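Local coordinates for USG-1 protein homolog (PDB 2HJS) that probably binds NAD or a related dinucleotide and may act as a dimeric oxidoreductase of the aspartate-semialdehyde dehydrogenase family, at residues 6-11 / 33-38; 105-110 / 125-130; 147-152 / 252-257; 171-176 / 193-198. All blocks are in the same frame, centred on the assembly; numbering follows the deposited sequence. Where two conformers were deposited one is given.

Contact 1: 6-11 / 33-38; sequences PLNVAV and LHRLHL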
loop_
_atom_site.group_PDB
_atom_site.type_symbol
_atom_site.label_atom_id
_atom_site.label_comp_id
_atom_site.label_asym_id
_atom_site.label_seq_id
_atom_site.Cartn_x
_atom_site.Cartn_y
_atom_site.Cartn_z
ATOM N N PRO A 6 -38.572 27.254 6.727
ATOM C CA PRO A 6 -37.348 27.004 7.522
ATOM C C PRO A 6 -36.809 25.568 7.383
ATOM O O PRO A 6 -37.591 24.615 7.386
ATOM C CB PRO A 6 -37.803 27.251 8.965
ATOM C CG PRO A 6 -39.308 27.047 8.937
ATOM C CD PRO A 6 -39.743 27.531 7.590
ATOM N N LEU A 7 -35.489 25.419 7.281
ATOM C CA LEU A 7 -34.906 24.083 7.111
ATOM C C LEU A 7 -34.323 23.502 8.400
ATOM O O LEU A 7 -33.326 23.993 8.896
ATOM C CB LEU A 7 -33.854 24.078 6.001
ATOM C CG LEU A 7 -33.052 22.780 5.856
ATOM C CD1 LEU A 7 -33.916 21.585 5.470
ATOM C CD2 LEU A 7 -31.998 23.008 4.844
ATOM N N ASN A 8 -34.948 22.439 8.921
ATOM C CA ASN A 8 -34.476 21.811 10.131
ATOM C C ASN A 8 -33.754 20.569 9.821
ATOM O O ASN A 8 -34.155 19.780 8.943
ATOM C CB ASN A 8 -35.623 21.506 11.076
ATOM C CG ASN A 8 -36.288 22.759 11.591
ATOM O OD1 ASN A 8 -35.654 23.784 11.774
ATOM N ND2 ASN A 8 -37.569 22.677 11.814
ATOM N N VAL A 9 -32.650 20.399 10.541
ATOM C CA VAL A 9 -31.708 19.403 10.199
ATOM C C VAL A 9 -31.522 18.544 11.436
ATOM O O VAL A 9 -31.496 19.056 12.565
ATOM C CB VAL A 9 -30.396 20.072 9.738
ATOM C CG1 VAL A 9 -29.316 19.057 9.535
ATOM C CG2 VAL A 9 -30.644 20.876 8.455
ATOM N N ALA A 10 -31.459 17.240 11.217
ATOM C CA ALA A 10 -31.005 16.287 12.218
ATOM C C ALA A 10 -29.657 15.728 11.773
ATOM O O ALA A 10 -29.456 15.506 10.588
ATOM C CB ALA A 10 -32.003 15.156 12.353
ATOM N N VAL A 11 -28.742 15.510 12.715
ATOM C CA VAL A 11 -27.533 14.716 12.453
ATOM C C VAL A 11 -27.547 13.496 13.367
ATOM O O VAL A 11 -27.372 13.611 14.582
ATOM C CB VAL A 11 -26.211 15.514 12.617
ATOM C CG1 VAL A 11 -24.972 14.609 12.399
ATOM C CG2 VAL A 11 -26.183 16.719 11.661
ATOM N N LEU A 33 -29.560 26.280 8.094
ATOM C CA LEU A 33 -30.571 25.582 8.880
ATOM C C LEU A 33 -31.222 26.505 9.912
ATOM O O LEU A 33 -30.646 27.515 10.300
ATOM C CB LEU A 33 -29.954 24.355 9.560
ATOM C CG LEU A 33 -28.729 24.580 10.452
ATOM C CD1 LEU A 33 -29.156 24.921 11.850
ATOM C CD2 LEU A 33 -27.899 23.325 10.477
ATOM N N HIS A 34 -32.420 26.136 10.349
ATOM C CA HIS A 34 -33.140 26.861 11.367
ATOM C C HIS A 34 -32.828 26.191 12.696
ATOM O O HIS A 34 -32.105 26.760 13.501
ATOM C CB HIS A 34 -34.635 26.840 11.056
ATOM C CG HIS A 34 -35.457 27.639 12.005
ATOM N ND1 HIS A 34 -36.593 27.137 12.608
ATOM C CD2 HIS A 34 -35.329 28.916 12.447
ATOM C CE1 HIS A 34 -37.117 28.061 13.391
ATOM N NE2 HIS A 34 -36.364 29.142 13.317
ATOM N N ARG A 35 -33.326 24.972 12.904
ATOM C CA ARG A 35 -32.975 24.210 14.092
ATOM C C ARG A 35 -32.135 23.001 13.727
ATOM O O ARG A 35 -32.341 22.389 12.671
ATOM C CB ARG A 35 -34.229 23.788 14.854
ATOM C CG ARG A 35 -35.036 24.963 15.382
ATOM C CD ARG A 35 -36.291 24.481 16.103
ATOM N NE ARG A 35 -37.256 25.564 16.341
ATOM C CZ ARG A 35 -37.327 26.293 17.451
ATOM N NH1 ARG A 35 -36.485 26.072 18.444
ATOM N NH2 ARG A 35 -38.239 27.249 17.565
ATOM N N LEU A 36 -31.149 22.715 14.584
ATOM C CA LEU A 36 -30.283 21.562 14.459
ATOM C C LEU A 36 -30.527 20.591 15.615
ATOM O O LEU A 36 -30.501 20.989 16.780
ATOM C CB LEU A 36 -28.809 21.983 14.416
ATOM C CG LEU A 36 -27.757 20.872 14.328
ATOM C CD1 LEU A 36 -27.943 19.940 13.116
ATOM C CD2 LEU A 36 -26.318 21.404 14.379
ATOM N N HIS A 37 -30.735 19.319 15.281
ATOM C CA HIS A 37 -30.942 18.280 16.271
ATOM C C HIS A 37 -29.858 17.224 16.135
ATOM O O HIS A 37 -29.723 16.593 15.077
ATOM C CB HIS A 37 -32.326 17.641 16.083
ATOM C CG HIS A 37 -33.451 18.613 16.190
ATOM N ND1 HIS A 37 -33.913 19.075 17.404
ATOM C CD2 HIS A 37 -34.196 19.231 15.244
ATOM C CE1 HIS A 37 -34.901 19.931 17.204
ATOM N NE2 HIS A 37 -35.098 20.037 15.902
ATOM N N LEU A 38 -29.083 17.046 17.200
ATOM C CA LEU A 38 -28.019 16.057 17.257
ATOM C C LEU A 38 -28.508 14.762 17.908
ATOM O O LEU A 38 -29.047 14.778 18.997
ATOM C CB LEU A 38 -26.826 16.619 18.030
ATOM C CG LEU A 38 -26.234 17.958 17.576
ATOM C CD1 LEU A 38 -24.937 18.289 18.325
ATOM C CD2 LEU A 38 -25.992 17.970 16.084
HETATM O O HOH W 1 -39.341 25.266 12.642
#

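Contact 2: 105-110 / 125-130; sequences SVAPPV and PFLLSS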
loop_
_atom_site.group_PDB
_atom_site.type_symbol
_atom_site.label_atom_id
_atom_site.label_comp_id
_atom_site.label_asym_id
_atom_site.label_seq_id
_atom_site.Cartn_x
_atom_site.Cartn_y
_atom_site.Cartn_z
ATOM N N SER A 105 -30.226 0.340 -4.410
ATOM C CA SER A 105 -31.416 0.816 -5.102
ATOM C C SER A 105 -32.350 1.674 -4.254
ATOM O O SER A 105 -32.921 2.640 -4.762
ATOM C CB SER A 105 -32.182 -0.347 -5.743
ATOM O OG SER A 105 -32.803 -1.157 -4.765
ATOM N N VAL A 106 -32.508 1.323 -2.977
ATOM C CA VAL A 106 -33.377 2.082 -2.082
ATOM C C VAL A 106 -32.791 3.471 -1.843
ATOM O O VAL A 106 -33.517 4.468 -1.940
ATOM C CB VAL A 106 -33.697 1.338 -0.754
ATOM C CG1 VAL A 106 -34.487 2.246 0.190
ATOM C CG2 VAL A 106 -34.520 0.074 -1.034
ATOM N N ALA A 107 -31.484 3.524 -1.553
ATOM C CA ALA A 107 -30.770 4.792 -1.413
ATOM C C ALA A 107 -29.524 4.778 -2.302
ATOM O O ALA A 107 -28.450 4.363 -1.881
ATOM C CB ALA A 107 -30.414 5.082 0.051
ATOM N N PRO A 108 -29.683 5.224 -3.557
ATOM C CA PRO A 108 -28.584 5.246 -4.518
ATOM C C PRO A 108 -27.471 6.214 -4.084
ATOM O O PRO A 108 -27.759 7.268 -3.487
ATOM C CB PRO A 108 -29.257 5.714 -5.822
ATOM C CG PRO A 108 -30.555 6.330 -5.411
ATOM C CD PRO A 108 -30.961 5.729 -4.120
ATOM N N PRO A 109 -26.202 5.827 -4.319
ATOM C CA PRO A 109 -25.104 6.754 -4.053
ATOM C C PRO A 109 -25.082 7.946 -5.017
ATOM O O PRO A 109 -25.182 7.753 -6.234
ATOM C CB PRO A 109 -23.854 5.891 -4.206
ATOM C CG PRO A 109 -24.278 4.712 -5.058
ATOM C CD PRO A 109 -25.734 4.505 -4.802
ATOM N N VAL A 110 -24.989 9.161 -4.465
ATOM C CA VAL A 110 -24.906 10.391 -5.261
ATOM C C VAL A 110 -23.770 11.271 -4.747
ATOM O O VAL A 110 -23.594 11.466 -3.516
ATOM C CB VAL A 110 -26.223 11.240 -5.257
ATOM C CG1 VAL A 110 -26.109 12.434 -6.218
ATOM C CG2 VAL A 110 -27.461 10.413 -5.592
ATOM N N PRO A 125 -39.655 13.797 -0.687
ATOM C CA PRO A 125 -38.420 13.556 0.110
ATOM C C PRO A 125 -37.393 12.567 -0.474
ATOM O O PRO A 125 -37.753 11.491 -0.948
ATOM C CB PRO A 125 -38.947 13.047 1.457
ATOM C CG PRO A 125 -40.410 12.687 1.213
ATOM C CD PRO A 125 -40.898 13.504 0.078
ATOM N N PHE A 126 -36.114 12.945 -0.439
ATOM C CA PHE A 126 -35.058 12.134 -1.014
ATOM C C PHE A 126 -34.557 11.092 -0.011
ATOM O O PHE A 126 -34.708 11.240 1.207
ATOM C CB PHE A 126 -33.910 13.018 -1.525
ATOM C CG PHE A 126 -34.332 14.038 -2.569
ATOM C CD1 PHE A 126 -34.313 13.721 -3.921
ATOM C CD2 PHE A 126 -34.755 15.319 -2.191
ATOM C CE1 PHE A 126 -34.689 14.655 -4.880
ATOM C CE2 PHE A 126 -35.150 16.269 -3.153
ATOM C CZ PHE A 126 -35.111 15.936 -4.497
ATOM N N LEU A 127 -34.007 10.008 -0.535
ATOM C CA LEU A 127 -33.281 9.058 0.284
ATOM C C LEU A 127 -32.060 8.592 -0.499
ATOM O O LEU A 127 -32.159 7.780 -1.429
ATOM C CB LEU A 127 -34.191 7.905 0.728
ATOM C CG LEU A 127 -33.529 6.692 1.399
ATOM C CD1 LEU A 127 -32.714 7.087 2.639
ATOM C CD2 LEU A 127 -34.570 5.632 1.750
ATOM N N LEU A 128 -30.903 9.144 -0.136
ATOM C CA LEU A 128 -29.699 8.987 -0.929
ATOM C C LEU A 128 -28.601 8.501 -0.042
ATOM O O LEU A 128 -28.631 8.741 1.164
ATOM C CB LEU A 128 -29.269 10.334 -1.513
ATOM C CG LEU A 128 -30.385 11.108 -2.219
ATOM C CD1 LEU A 128 -30.029 12.572 -2.309
ATOM C CD2 LEU A 128 -30.670 10.492 -3.583
ATOM N N SER A 129 -27.616 7.836 -0.650
ATOM C CA SER A 129 -26.404 7.459 0.060
ATOM C C SER A 129 -25.270 8.401 -0.321
ATOM O O SER A 129 -25.113 8.790 -1.482
ATOM C CB SER A 129 -25.998 6.003 -0.249
ATOM O OG SER A 129 -26.966 5.089 0.248
ATOM N N SER A 130 -24.469 8.765 0.655
ATOM C CA SER A 130 -23.198 9.390 0.333
ATOM C C SER A 130 -22.121 8.288 0.455
ATOM O O SER A 130 -22.058 7.617 1.480
ATOM C CB SER A 130 -22.969 10.582 1.262
ATOM O OG SER A 130 -21.946 11.419 0.786
HETATM O O HOH W 2 -21.915 12.607 -1.797
#

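Contact 3: 147-152 / 252-257; sequences ATLDCR and LQCAEP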
loop_
_atom_site.group_PDB
_atom_site.type_symbol
_atom_site.label_atom_id
_atom_site.label_comp_id
_atom_site.label_asym_id
_atom_site.label_seq_id
_atom_site.Cartn_x
_atom_site.Cartn_y
_atom_site.Cartn_z
ATOM N N ALA A 147 -13.672 12.460 -19.050
ATOM C CA ALA A 147 -14.083 13.222 -20.229
ATOM C C ALA A 147 -13.021 13.163 -21.329
ATOM O O ALA A 147 -13.333 13.355 -22.504
ATOM C CB ALA A 147 -14.368 14.647 -19.858
ATOM N N THR A 148 -11.781 12.888 -20.926
ATOM C CA THR A 148 -10.613 12.910 -21.798
ATOM C C THR A 148 -10.028 11.509 -22.006
ATOM O O THR A 148 -9.598 11.185 -23.100
ATOM C CB THR A 148 -9.545 13.915 -21.241
ATOM O OG1 THR A 148 -9.879 15.246 -21.673
ATOM C CG2 THR A 148 -8.120 13.595 -21.707
ATOM N N LEU A 149 -10.024 10.689 -20.956
ATOM C CA LEU A 149 -9.436 9.351 -20.984
ATOM C C LEU A 149 -10.490 8.280 -21.185
ATOM O O LEU A 149 -11.569 8.348 -20.604
ATOM C CB LEU A 149 -8.703 9.059 -19.670
ATOM C CG LEU A 149 -7.583 10.002 -19.247
ATOM C CD1 LEU A 149 -6.942 9.504 -17.983
ATOM C CD2 LEU A 149 -6.534 10.190 -20.355
ATOM N N ASP A 150 -10.157 7.279 -21.993
ATOM C CA ASP A 150 -11.001 6.096 -22.146
ATOM C C ASP A 150 -10.397 4.954 -21.330
ATOM O O ASP A 150 -9.498 4.238 -21.780
ATOM C CB ASP A 150 -11.179 5.729 -23.631
ATOM C CG ASP A 150 -12.056 4.484 -23.844
ATOM O OD1 ASP A 150 -12.618 3.923 -22.865
ATOM O OD2 ASP A 150 -12.181 4.065 -25.021
ATOM N N CYS A 151 -10.913 4.791 -20.123
ATOM C CA CYS A 151 -10.370 3.850 -19.185
ATOM C C CYS A 151 -10.921 2.428 -19.373
ATOM O O CYS A 151 -12.109 2.176 -19.158
ATOM C CB CYS A 151 -10.616 4.338 -17.759
ATOM S SG CYS A 151 -9.870 3.253 -16.582
ATOM N N ARG A 152 -10.034 1.507 -19.739
ATOM C CA ARG A 152 -10.379 0.109 -19.998
ATOM C C ARG A 152 -10.205 -0.825 -18.795
ATOM O O ARG A 152 -10.852 -1.859 -18.735
ATOM C CB ARG A 152 -9.549 -0.415 -21.184
ATOM C CG ARG A 152 -9.836 0.324 -22.497
ATOM C CD ARG A 152 -11.243 -0.016 -22.975
ATOM N NE ARG A 152 -11.768 0.884 -24.006
ATOM C CZ ARG A 152 -11.563 0.731 -25.320
ATOM N NH1 ARG A 152 -10.809 -0.277 -25.786
ATOM N NH2 ARG A 152 -12.100 1.604 -26.178
ATOM N N LEU A 252 -4.615 3.365 -14.260
ATOM C CA LEU A 252 -5.608 3.321 -15.311
ATOM C C LEU A 252 -4.980 2.803 -16.583
ATOM O O LEU A 252 -3.931 3.291 -16.997
ATOM C CB LEU A 252 -6.171 4.718 -15.608
ATOM C CG LEU A 252 -6.544 5.661 -14.463
ATOM C CD1 LEU A 252 -7.271 6.872 -15.012
ATOM C CD2 LEU A 252 -7.451 4.905 -13.569
ATOM N N GLN A 253 -5.625 1.811 -17.188
ATOM C CA GLN A 253 -5.242 1.321 -18.498
ATOM C C GLN A 253 -6.201 1.931 -19.501
ATOM O O GLN A 253 -7.405 1.661 -19.474
ATOM C CB GLN A 253 -5.326 -0.197 -18.545
ATOM C CG GLN A 253 -4.883 -0.805 -19.870
ATOM C CD GLN A 253 -3.381 -0.871 -19.999
ATOM O OE1 GLN A 253 -2.696 -1.318 -19.089
ATOM N NE2 GLN A 253 -2.859 -0.419 -21.135
ATOM N N CYS A 254 -5.666 2.772 -20.377
ATOM C CA CYS A 254 -6.488 3.498 -21.316
ATOM C C CYS A 254 -6.387 2.979 -22.731
ATOM O O CYS A 254 -5.504 2.197 -23.045
ATOM C CB CYS A 254 -6.148 4.979 -21.265
ATOM S SG CYS A 254 -6.337 5.609 -19.580
ATOM N N ALA A 255 -7.303 3.444 -23.578
ATOM C CA ALA A 255 -7.412 2.958 -24.941
ATOM C C ALA A 255 -6.316 3.538 -25.842
ATOM O O ALA A 255 -5.906 2.900 -26.796
ATOM C CB ALA A 255 -8.809 3.277 -25.503
ATOM N N GLU A 256 -5.854 4.739 -25.485
ATOM C CA GLU A 256 -4.940 5.561 -26.286
ATOM C C GLU A 256 -3.758 5.966 -25.382
ATOM O O GLU A 256 -3.924 6.005 -24.157
ATOM C CB GLU A 256 -5.675 6.833 -26.765
ATOM C CG GLU A 256 -7.110 6.613 -27.324
ATOM C CD GLU A 256 -8.066 7.787 -27.047
ATOM O OE1 GLU A 256 -9.043 7.600 -26.270
ATOM O OE2 GLU A 256 -7.840 8.895 -27.599
ATOM N N PRO A 257 -2.558 6.235 -25.965
ATOM C CA PRO A 257 -1.498 6.852 -25.138
ATOM C C PRO A 257 -1.995 8.090 -24.366
ATOM O O PRO A 257 -2.666 8.957 -24.936
ATOM C CB PRO A 257 -0.435 7.245 -26.164
ATOM C CG PRO A 257 -0.605 6.225 -27.277
ATOM C CD PRO A 257 -2.085 5.970 -27.348
HETATM O O HOH W 3 -8.009 6.887 -23.731
#

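Contact 4: 171-176 / 193-198; sequences KELARQ and RQIAFN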
loop_
_atom_site.group_PDB
_atom_site.type_symbol
_atom_site.label_atom_id
_atom_site.label_comp_id
_atom_site.label_asym_id
_atom_site.label_seq_id
_atom_site.Cartn_x
_atom_site.Cartn_y
_atom_site.Cartn_z
ATOM N N LYS A 171 -7.261 4.483 18.903
ATOM C CA LYS A 171 -6.792 4.129 20.240
ATOM C C LYS A 171 -5.955 2.850 20.274
ATOM O O LYS A 171 -4.933 2.804 20.930
ATOM C CB LYS A 171 -7.965 4.064 21.232
ATOM C CG LYS A 171 -8.257 5.429 21.867
ATOM C CD LYS A 171 -9.743 5.837 21.825
ATOM C CE LYS A 171 -10.484 5.580 23.130
ATOM N NZ LYS A 171 -10.836 4.134 23.310
ATOM N N GLU A 172 -6.397 1.831 19.551
ATOM C CA GLU A 172 -5.701 0.545 19.468
ATOM C C GLU A 172 -4.291 0.721 18.900
ATOM O O GLU A 172 -3.325 0.164 19.432
ATOM C CB GLU A 172 -6.522 -0.432 18.618
ATOM C CG GLU A 172 -5.905 -1.819 18.410
ATOM C CD GLU A 172 -6.044 -2.733 19.610
ATOM O OE1 GLU A 172 -6.768 -2.375 20.566
ATOM O OE2 GLU A 172 -5.431 -3.821 19.600
ATOM N N LEU A 173 -4.179 1.516 17.843
ATOM C CA LEU A 173 -2.894 1.746 17.207
ATOM C C LEU A 173 -1.928 2.467 18.132
ATOM O O LEU A 173 -0.790 2.022 18.304
ATOM C CB LEU A 173 -3.038 2.504 15.881
ATOM C CG LEU A 173 -1.707 2.753 15.150
ATOM C CD1 LEU A 173 -1.041 1.433 14.664
ATOM C CD2 LEU A 173 -1.895 3.712 14.007
ATOM N N ALA A 174 -2.385 3.568 18.728
ATOM C CA ALA A 174 -1.557 4.329 19.671
ATOM C C ALA A 174 -1.089 3.460 20.849
ATOM O O ALA A 174 0.071 3.532 21.257
ATOM C CB ALA A 174 -2.322 5.564 20.174
ATOM N N ARG A 175 -1.990 2.634 21.380
ATOM C CA ARG A 175 -1.698 1.788 22.546
ATOM C C ARG A 175 -0.693 0.681 22.210
ATOM O O ARG A 175 0.282 0.481 22.931
ATOM C CB ARG A 175 -2.991 1.200 23.131
ATOM C CG ARG A 175 -2.801 0.507 24.471
ATOM C CD ARG A 175 -4.097 -0.136 25.007
ATOM N NE ARG A 175 -4.778 -0.916 23.977
ATOM C CZ ARG A 175 -4.476 -2.174 23.648
ATOM N NH1 ARG A 175 -3.497 -2.826 24.275
ATOM N NH2 ARG A 175 -5.156 -2.777 22.671
ATOM N N GLN A 176 -0.936 -0.025 21.105
ATOM C CA GLN A 176 -0.018 -1.061 20.629
ATOM C C GLN A 176 1.356 -0.477 20.332
ATOM O O GLN A 176 2.362 -1.084 20.679
ATOM C CB GLN A 176 -0.556 -1.741 19.369
ATOM C CG GLN A 176 -1.676 -2.737 19.589
ATOM C CD GLN A 176 -1.800 -3.721 18.435
ATOM O OE1 GLN A 176 -0.886 -3.852 17.614
ATOM N NE2 GLN A 176 -2.930 -4.423 18.365
ATOM N N ARG A 193 -4.247 -9.673 16.304
ATOM C CA ARG A 193 -2.850 -9.615 15.895
ATOM C C ARG A 193 -2.333 -8.172 15.989
ATOM O O ARG A 193 -3.107 -7.226 16.181
ATOM C CB ARG A 193 -2.691 -10.171 14.473
ATOM C CG ARG A 193 -3.185 -9.231 13.364
ATOM C CD ARG A 193 -4.053 -9.963 12.365
ATOM N NE ARG A 193 -3.247 -10.786 11.480
ATOM C CZ ARG A 193 -3.678 -11.864 10.828
ATOM N NH1 ARG A 193 -4.937 -12.304 10.938
ATOM N NH2 ARG A 193 -2.823 -12.518 10.058
ATOM N N GLN A 194 -1.021 -8.029 15.847
ATOM C CA GLN A 194 -0.365 -6.742 15.893
ATOM C C GLN A 194 -0.716 -5.877 14.691
ATOM O O GLN A 194 -0.624 -6.308 13.544
ATOM C CB GLN A 194 1.141 -6.935 15.965
ATOM C CG GLN A 194 1.901 -5.667 16.268
ATOM C CD GLN A 194 3.383 -5.888 16.314
ATOM O OE1 GLN A 194 3.864 -6.848 16.929
ATOM N NE2 GLN A 194 4.134 -4.988 15.669
ATOM N N ILE A 195 -1.145 -4.655 14.965
ATOM C CA ILE A 195 -1.332 -3.667 13.901
ATOM C C ILE A 195 -0.211 -2.616 13.866
ATOM O O ILE A 195 0.092 -2.072 12.802
ATOM C CB ILE A 195 -2.726 -3.004 13.955
ATOM C CG1 ILE A 195 -2.896 -2.124 15.200
ATOM C CG2 ILE A 195 -3.835 -4.102 13.910
ATOM C CD1 ILE A 195 -4.214 -1.345 15.198
ATOM N N ALA A 196 0.390 -2.346 15.024
ATOM C CA ALA A 196 1.505 -1.424 15.130
ATOM C C ALA A 196 2.635 -1.847 14.175
ATOM O O ALA A 196 2.979 -3.033 14.094
ATOM C CB ALA A 196 2.008 -1.366 16.587
ATOM N N PHE A 197 3.188 -0.878 13.444
ATOM C CA PHE A 197 4.279 -1.140 12.495
ATOM C C PHE A 197 4.003 -2.356 11.566
ATOM O O PHE A 197 4.915 -3.082 11.199
ATOM C CB PHE A 197 5.606 -1.322 13.253
ATOM C CG PHE A 197 5.919 -0.215 14.226
ATOM C CD1 PHE A 197 6.211 1.071 13.773
ATOM C CD2 PHE A 197 5.957 -0.474 15.590
ATOM C CE1 PHE A 197 6.531 2.096 14.672
ATOM C CE2 PHE A 197 6.275 0.542 16.511
ATOM C CZ PHE A 197 6.557 1.830 16.045
ATOM N N ASN A 198 2.735 -2.595 11.218
ATOM C CA ASN A 198 2.379 -3.778 10.425
ATOM C C ASN A 198 1.448 -3.382 9.298
ATOM O O ASN A 198 0.786 -2.367 9.395
ATOM C CB ASN A 198 1.701 -4.833 11.307
ATOM C CG ASN A 198 1.956 -6.253 10.818
ATOM O OD1 ASN A 198 2.740 -6.460 9.903
ATOM N ND2 ASN A 198 1.323 -7.235 11.455
#

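Contact 1: 6-11 / 33-38
The carbonyl oxygen of Leu-7 takes the shortest polar bond here, from the backbone N of His-34 at 2.7 Å, with the donor lying well above the carbonyl plane. One residue on, a side chain does a strand's work: Asn-8 OD1 accepts from Arg-35 N at 2.8 Å, tilted 24° from the amide plane. The short branched amide suits this place because it can serve two neighbours at once. Its CG stands beside the backbone N (chi1 -66°), which lays the amide alongside the His-34 side chain, the two planes nearly coplanar, with OD1 near the ring's edge. ND2 donates to Ser-68 O and to a water that is also weakly hydrogen-bonded to His-34 ND1. From there regular parallel pairing takes over: Val-9 N to Arg-35 O, His-37 N to Val-9 O and Val-11 N to His-37 O, the last at 2.8 Å.

The branched residues gather on the face carrying Val-9, Val-11, Leu-36 and Leu-38. Leu-36 CD1 touches both Val-9 CG1 and Val-11 CG2 at 3.9 Å, while Val-9 CG2 rests on Leu-33 CB at 3.7 Å. Helix 17-28 packs on this face through Leu-22, Val-23 and Leu-26. Ala-10 and His-37 occupy the other face. Strand 9-12, helix 17-28 and strand 36-40 thus form the first beta-alpha-beta unit of a Rossmann-type domain, as expected of the NAD-binding part of this family.

Contact 2: 105-110 / 125-130
Leu-127 meets Val-106 and Ala-107 from its branched end. Its CG lies anti to the backbone N (chi1 170°), and this carries CD2 to Val-106 CG1 at 3.7 Å and places CG against Ala-107 CB at 3.8 Å. Its carbonyl oxygen also receives a CA-H...O contact from Ala-107. Leu-128 turns to the other side of the strand, where its CD2 reaches Val-110 CG2 at 3.8 Å; the two branched side chains meet at a slant, with Leu-333 of helix 317-336 also packing on the leucine.

Ser-129 supplies most of the polar contact. With OG beside its own backbone N (chi1 -65°), the hydroxyl donates to Ala-107 O at 2.7 Å from above the carbonyl plane. The backbone N of the same serine gives an almost straight bond to Pro-108 O at 2.9 Å, also from above the plane, and its carbonyl accepts from Val-110 N at 3.0 Å. Ser-130 follows with OG bound to a water that donates to Val-110 O.

Prolines suit positions 108 and 109, where their carbonyls can still accept: Pro-108 O takes Ser-129 N, and Pro-109 O takes Asn-115 ND2. The prolines offer no N-H, and the pairing here is a single bridge, Pro-109 with Ser-129. The serine hydroxyl supplies a bond beyond that bridge, and in this buried setting it gives Ala-107 O a partner from within the protein.

Contact 3: 147-152 / 252-257
Ala-255 and Arg-152 meet face-on: the methyl CB sits over the centre of the guanidinium, 3.7 Å above its plane. The arginine chain bends at chi2 (-69°), which brings the guanidinium over the methyl. The same guanidinium is held by Asp-150, NH2 meeting OD2 at 2.7 Å in a salt bridge, on the syn side of the carboxylate but 30° out of its plane. Asp-150 CG is anti to its backbone N (chi1 180°), which brings OD2 also to 3.5 Å from the Ala-255 methyl. Alanine suits the place: its single methyl lies against the flat guanidinium and also touches the carboxylate. Glu-256 comes in beside the aspartate, joined through a water that accepts from Asp-150 N and donates to Glu-256 OE1.

Toward the interior the partners are apolar. Leu-149 and Leu-252 cross at about a right angle, CD1 to CD1 at 4.0 Å. Cys-254 SG lies against Leu-149 CB, and Cys-151 SG against Leu-252 CB; both sulfurs serve here as compact apolar groups. The cysteines form an antiparallel non-hydrogen-bonded pair, bracketed by Arg-152 N to Gln-253 O at 2.6 Å and Ala-255 N to Asp-150 O at 2.9 Å.

Gln-253 turns its amide elsewhere, to Asp-305 and Gln-308, and also packs on Gln-153 of the second subunit. The contact thus joins the start of strand 151-160 to the end of strand 246-254 in the six-stranded sheet, with Cys-151 backbone hydrogen-bonded to Gly-231 on one flank and Cys-254 likewise to Cys-307 on the other.

Contact 4: 171-176 / 193-198
Gln-176 reaches from its helix with an extended chain beyond CG, and its OE1 grips two successive backbone nitrogens: Ile-195 N at 2.8 Å and Ala-196 N at 3.3 Å. Both donors arrive from the same face of the amide. CG stands beside the backbone N (chi1 -76°), and the amide is further fixed because NE2 donates to Glu-172 OE2 at 2.9 Å. Glutamine is apt here, having an acceptor for the loop and a donor for its own helix. Glu-172 also forms a salt bridge with Arg-175 NH2 through OE1.

Ile-195 places CG1 between its backbone N and carbonyl carbon (chi1 67°); with the branch extended beyond it, CD1 reaches Glu-172 CG at 3.7 Å, the two side chains crossing at about a right angle. Leu-173 CD1 packs against Ile-195 CG1 and Ala-196 CA. The small Ala-196 methyl lets the loop come close, meeting Gln-176 CB at 3.8 Å.

Thus the loop 193-198, packed on its own helix 167-181, also forms part of the subunit interface. Asp-280 of the second subunit pairs with Arg-193 and its Phe-243 meets Phe-197, while its Phe-197 packs on Leu-173. Within the chain, Leu-180 of the helix touches Gln-194 and Ala-196.

In the fold
Contacts 1 and 2 belong to the same seven-stranded sheet, contact 1 between two inner strands and contact 2 at one of its edge strands, 127-129, their centres about 20 Å apart. Contact 2 is buried, whereas contact 1 is partly buried, apolar toward its helix and polar at the strand starts. Contacts 3 and 4 lie in the dimerisation part of the protein, joined in sequence through strand 151-160 and helix 167-181 yet about 40 Å apart between centres. Contact 3 is partly buried, with an ion pair on its solvent-facing side and cysteines inside; contact 4 is buried and joins a loop to a helix through a glutamine side chain. The second subunit touches contact 4 extensively, contact 3 through one residue, and contacts 1 and 2 not at all.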